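Local coordinates for SAM dependent methyltransferase (PDB 2IGT), which probably catalyses methyl transfer from S-adenosylmethionine, which it binds, to an acceptor substrate that is not known, at residues K55-Q58 against R63-R66; L286-M291 against G296-G301. All coordinates share one frame; numbering follows the deposited sequence.

Contact 1. Residues K55-Q58 against R63-R66; sequences KLEQ and RVVR. With FMT (formic acid), chain I.
K55-Q58 and R63-R66 are the two arms of an antiparallel beta hairpin, part of a five-stranded sheet. Four backbone hydrogen bonds join them. K55 and R66 bond in both directions, and so do E57 and V64, with E57 N to V64 O at 2.8 Å. L56-V65 and Q58-R63 are the non-hydrogen-bonded pairs between and beyond them.

The face with K55, E57, V64 and R66 carries a salt bridge. R66 meets the E57 carboxylate side-on, with the two groups nearly coplanar (13° between planes). R66 NE gives a 2.8 Å bond to E57 OE1, and R66 NH2 gives a 3.0 Å bond to E57 OE2. Both oxygens use syn lone pairs, so this two-point grip limits rotation of the guanidinium. Y59 OH also bonds E57 OE2. The K55 chain crosses R66 at a slant, its CE 3.6 Å from R66 NH2, and its NZ pairs with E68. R66 NH1 bonds the R129 carbonyl and also a formic acid molecule, probably from the crystallisation liquor. The R66 side chain is about 10 Å from bound S-adenosylmethionine.

On the other face the apolar contact is L56 CD1. It lies 3.7 Å from V65 CG2 and also touches R63 CG. W82 of helix 79-83 packs on both L56 and V65.

Q58 and R63 make the polar contact of that face. The bend of Q58 at chi2 (75°) brings its amide oxygen to the guanidinium edge, with the two planes almost perpendicular (84°). R63 NE donates to Q58 OE1 at 2.6 Å, nearly in the guanidinium plane.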
# COMPACT_ATOMS: atom_id res chain seq x y z
N LYS A 55 -17.61 -14.89 20.35
CA LYS A 55 -19.07 -14.80 20.29
C LYS A 55 -19.59 -15.73 19.17
O LYS A 55 -18.88 -15.96 18.18
CB LYS A 55 -19.55 -13.36 20.09
CG LYS A 55 -19.03 -12.68 18.80
CD LYS A 55 -19.38 -11.19 18.79
CE LYS A 55 -18.71 -10.45 17.65
NZ LYS A 55 -18.85 -8.93 17.85
N LEU A 56 -20.79 -16.26 19.38
CA LEU A 56 -21.46 -17.21 18.49
C LEU A 56 -22.74 -16.56 18.01
O LEU A 56 -23.64 -16.31 18.81
CB LEU A 56 -21.79 -18.51 19.25
CG LEU A 56 -22.58 -19.58 18.50
CD1 LEU A 56 -21.70 -20.11 17.33
CD2 LEU A 56 -22.96 -20.72 19.43
N GLU A 57 -22.81 -16.26 16.72
CA GLU A 57 -23.92 -15.44 16.21
C GLU A 57 -24.62 -16.16 15.08
O GLU A 57 -23.99 -16.94 14.37
CB GLU A 57 -23.39 -14.10 15.66
CG GLU A 57 -22.66 -13.25 16.67
CD GLU A 57 -21.79 -12.24 15.99
OE1 GLU A 57 -20.70 -12.62 15.48
OE2 GLU A 57 -22.21 -11.07 15.95
N GLN A 58 -25.92 -15.91 14.90
CA GLN A 58 -26.63 -16.40 13.72
C GLN A 58 -26.91 -15.21 12.80
O GLN A 58 -27.46 -14.22 13.26
CB GLN A 58 -27.95 -17.09 14.14
CG GLN A 58 -28.68 -17.90 13.04
CD GLN A 58 -28.00 -19.24 12.73
OE1 GLN A 58 -27.29 -19.82 13.56
NE2 GLN A 58 -28.23 -19.74 11.51
N ARG A 63 -24.27 -19.87 10.98
CA ARG A 63 -23.86 -19.70 12.37
C ARG A 63 -22.37 -19.38 12.30
O ARG A 63 -21.63 -20.10 11.64
CB ARG A 63 -24.12 -21.00 13.12
CG ARG A 63 -23.95 -20.92 14.62
CD ARG A 63 -24.90 -21.91 15.32
NE ARG A 63 -26.31 -21.52 15.23
CZ ARG A 63 -27.31 -22.16 15.87
NH1 ARG A 63 -27.03 -23.22 16.63
NH2 ARG A 63 -28.57 -21.75 15.75
N VAL A 64 -21.96 -18.29 12.96
CA VAL A 64 -20.66 -17.67 12.81
C VAL A 64 -19.99 -17.51 14.18
O VAL A 64 -20.64 -17.11 15.14
CB VAL A 64 -20.86 -16.27 12.13
CG1 VAL A 64 -19.61 -15.36 12.16
CG2 VAL A 64 -21.36 -16.46 10.68
N VAL A 65 -18.70 -17.85 14.26
CA VAL A 65 -17.89 -17.56 15.45
C VAL A 65 -16.89 -16.45 15.13
O VAL A 65 -16.16 -16.50 14.12
CB VAL A 65 -17.14 -18.83 15.95
CG1 VAL A 65 -16.18 -18.49 17.12
CG2 VAL A 65 -18.15 -19.91 16.36
N ARG A 66 -16.85 -15.44 16.00
CA ARG A 66 -15.89 -14.36 15.84
C ARG A 66 -15.27 -14.02 17.18
O ARG A 66 -15.91 -14.23 18.24
CB ARG A 66 -16.58 -13.11 15.26
CG ARG A 66 -17.22 -13.36 13.89
CD ARG A 66 -17.62 -12.03 13.23
NE ARG A 66 -18.74 -11.40 13.91
CZ ARG A 66 -19.09 -10.13 13.71
NH1 ARG A 66 -18.41 -9.37 12.85
NH2 ARG A 66 -20.11 -9.61 14.39
C FMT I . -19.71 -5.74 10.76
O1 FMT I . -19.69 -5.64 9.53
O2 FMT I . -19.52 -6.78 11.40

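Contact 2. Residues L286-M291 against G296-G301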
# COMPACT_ATOMS: atom_id res chain seq x y z
N LEU A 286 -19.64 16.50 24.42
CA LEU A 286 -19.28 17.10 23.13
C LEU A 286 -20.53 17.49 22.35
O LEU A 286 -20.59 18.62 21.79
CB LEU A 286 -18.42 16.15 22.28
CG LEU A 286 -18.06 16.66 20.86
CD1 LEU A 286 -17.25 17.97 20.95
CD2 LEU A 286 -17.26 15.57 20.08
N MSE A 287 -21.50 16.57 22.27
CA MSE A 287 -22.73 16.81 21.50
C MSE A 287 -23.53 17.95 22.16
O MSE A 287 -24.07 18.84 21.48
CB MSE A 287 -23.59 15.53 21.44
CG MSE A 287 -24.95 15.75 20.72
SE MSE A 287 -24.65 16.06 18.80
CE MSE A 287 -24.14 14.24 18.30
N ARG A 288 -23.58 17.93 23.50
CA ARG A 288 -24.32 18.94 24.23
C ARG A 288 -23.76 20.33 23.93
O ARG A 288 -24.51 21.27 23.64
CB ARG A 288 -24.25 18.65 25.73
CG ARG A 288 -25.35 17.79 26.24
CD ARG A 288 -26.25 18.62 27.17
NE ARG A 288 -25.71 18.73 28.52
CZ ARG A 288 -26.26 19.40 29.53
NH1 ARG A 288 -25.67 19.42 30.70
NH2 ARG A 288 -27.39 20.06 29.40
N GLU A 289 -22.43 20.46 24.02
CA GLU A 289 -21.77 21.75 23.79
C GLU A 289 -21.90 22.18 22.31
O GLU A 289 -22.17 23.35 22.05
CB GLU A 289 -20.30 21.70 24.23
CG GLU A 289 -19.51 23.06 24.15
CD GLU A 289 -20.05 24.15 25.09
OE1 GLU A 289 -20.40 23.84 26.25
OE2 GLU A 289 -20.09 25.34 24.69
N THR A 290 -21.73 21.23 21.38
CA THR A 290 -21.98 21.47 19.95
C THR A 290 -23.37 22.10 19.70
O THR A 290 -23.49 23.03 18.90
CB THR A 290 -21.85 20.17 19.08
OG1 THR A 290 -20.55 19.59 19.24
CG2 THR A 290 -22.11 20.44 17.59
N MSE A 291 -24.39 21.59 20.38
CA MSE A 291 -25.78 22.04 20.21
C MSE A 291 -26.18 23.16 21.19
O MSE A 291 -27.36 23.44 21.36
CB MSE A 291 -26.75 20.86 20.36
CG MSE A 291 -26.51 19.70 19.40
SE MSE A 291 -26.37 20.28 17.50
CE MSE A 291 -28.23 20.92 17.26
N GLY A 296 -33.87 21.63 22.50
CA GLY A 296 -34.02 20.19 22.35
C GLY A 296 -33.34 19.37 23.44
O GLY A 296 -33.17 19.83 24.57
N VAL A 297 -32.96 18.15 23.10
CA VAL A 297 -32.47 17.19 24.10
C VAL A 297 -31.39 16.29 23.49
O VAL A 297 -31.48 15.91 22.32
CB VAL A 297 -33.62 16.34 24.70
CG1 VAL A 297 -34.34 15.56 23.60
CG2 VAL A 297 -33.13 15.38 25.81
N VAL A 298 -30.38 15.98 24.31
CA VAL A 298 -29.32 15.07 23.92
C VAL A 298 -29.42 13.83 24.80
O VAL A 298 -29.36 13.92 26.05
CB VAL A 298 -27.90 15.74 24.04
CG1 VAL A 298 -26.80 14.74 23.67
CG2 VAL A 298 -27.83 16.97 23.13
N ALA A 299 -29.61 12.68 24.17
CA ALA A 299 -29.64 11.41 24.88
C ALA A 299 -28.39 10.65 24.46
O ALA A 299 -28.09 10.55 23.25
CB ALA A 299 -30.92 10.60 24.52
N SER A 300 -27.65 10.11 25.43
CA SER A 300 -26.41 9.39 25.13
C SER A 300 -26.22 8.17 26.01
O SER A 300 -26.78 8.10 27.10
CB SER A 300 -25.20 10.31 25.31
OG SER A 300 -25.44 11.57 24.69
N GLY A 301 -25.38 7.24 25.56
CA GLY A 301 -25.11 6.03 26.35
C GLY A 301 -24.43 4.97 25.50
O GLY A 301 -23.66 5.29 24.58
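L286 O takes two hydrogen bonds from T290, one turn further along helix 280-290. This helix packs on strand 297-306 in the beta-alpha-beta crossover that leads from strand 268-273, as in class I methyltransferase folds. T290 N donates at 2.9 Å to L286 O, the normal helical bond. T290 OG1 donates at 2.7 Å to the same L286 O. The two donors come from opposite faces of the carbonyl plane, and OG1 stands 40° out of it. The hydroxyl is thus satisfied within the helix.

No hydrogen bond crosses between the two segments. The contact is small, with 143 Å² buried, and V298 is its apolar centre on the strand side. V298 directs its CB at the helix, and both methyls meet M287. V298 CG1 is 3.6 Å from M287 CG, and V298 CG2 is 3.9 Å from the same carbon. M287 is a selenomethionine. Its chain bends at chi2 (69°) and again at chi3 (72°), which turns the selenium end back from the strand. It packs on L269 and L271 of strand 268-273 and on S325 of strand 318-328. W327 and S325 also touch V298, so the valine packs against both the helix and the neighbouring strand 318-328.

R288 uses its aliphatic part here. The guanidinium goes elsewhere: NH2 bonds the P29 carbonyl, while ion pairs with E31 and E285 are long and weak. Past V298, S300 OG makes hydrogen bonds with H284 of the helix and S325 of the adjacent strand, a polar tie between the same elements. At the edge of the apolar patch, R288 CG lies 3.9 Å from V298 CB.

Overall arrangement
From the N terminus, the chain first builds strand 30-39, an outermost strand of the eight-stranded sheet, and then enters the smaller five-stranded one. Contact 1 closes a tight hairpin there between strands 54-59 and 62-67. The chain then completes most of the eight-stranded sheet and its helices. Near the C terminus, contact 2 closes the short loop from helix 280-290 into strand 297-306, which lies beside strand 30-39. The contacts follow in series and neither nest nor cross. The centres of contacts 1 and 2 lie about 34 Å apart and their nearest atoms about 16 Å apart. Contact 1 joins neighbouring strands of one sheet, whereas contact 2 packs a helix against a strand of the other.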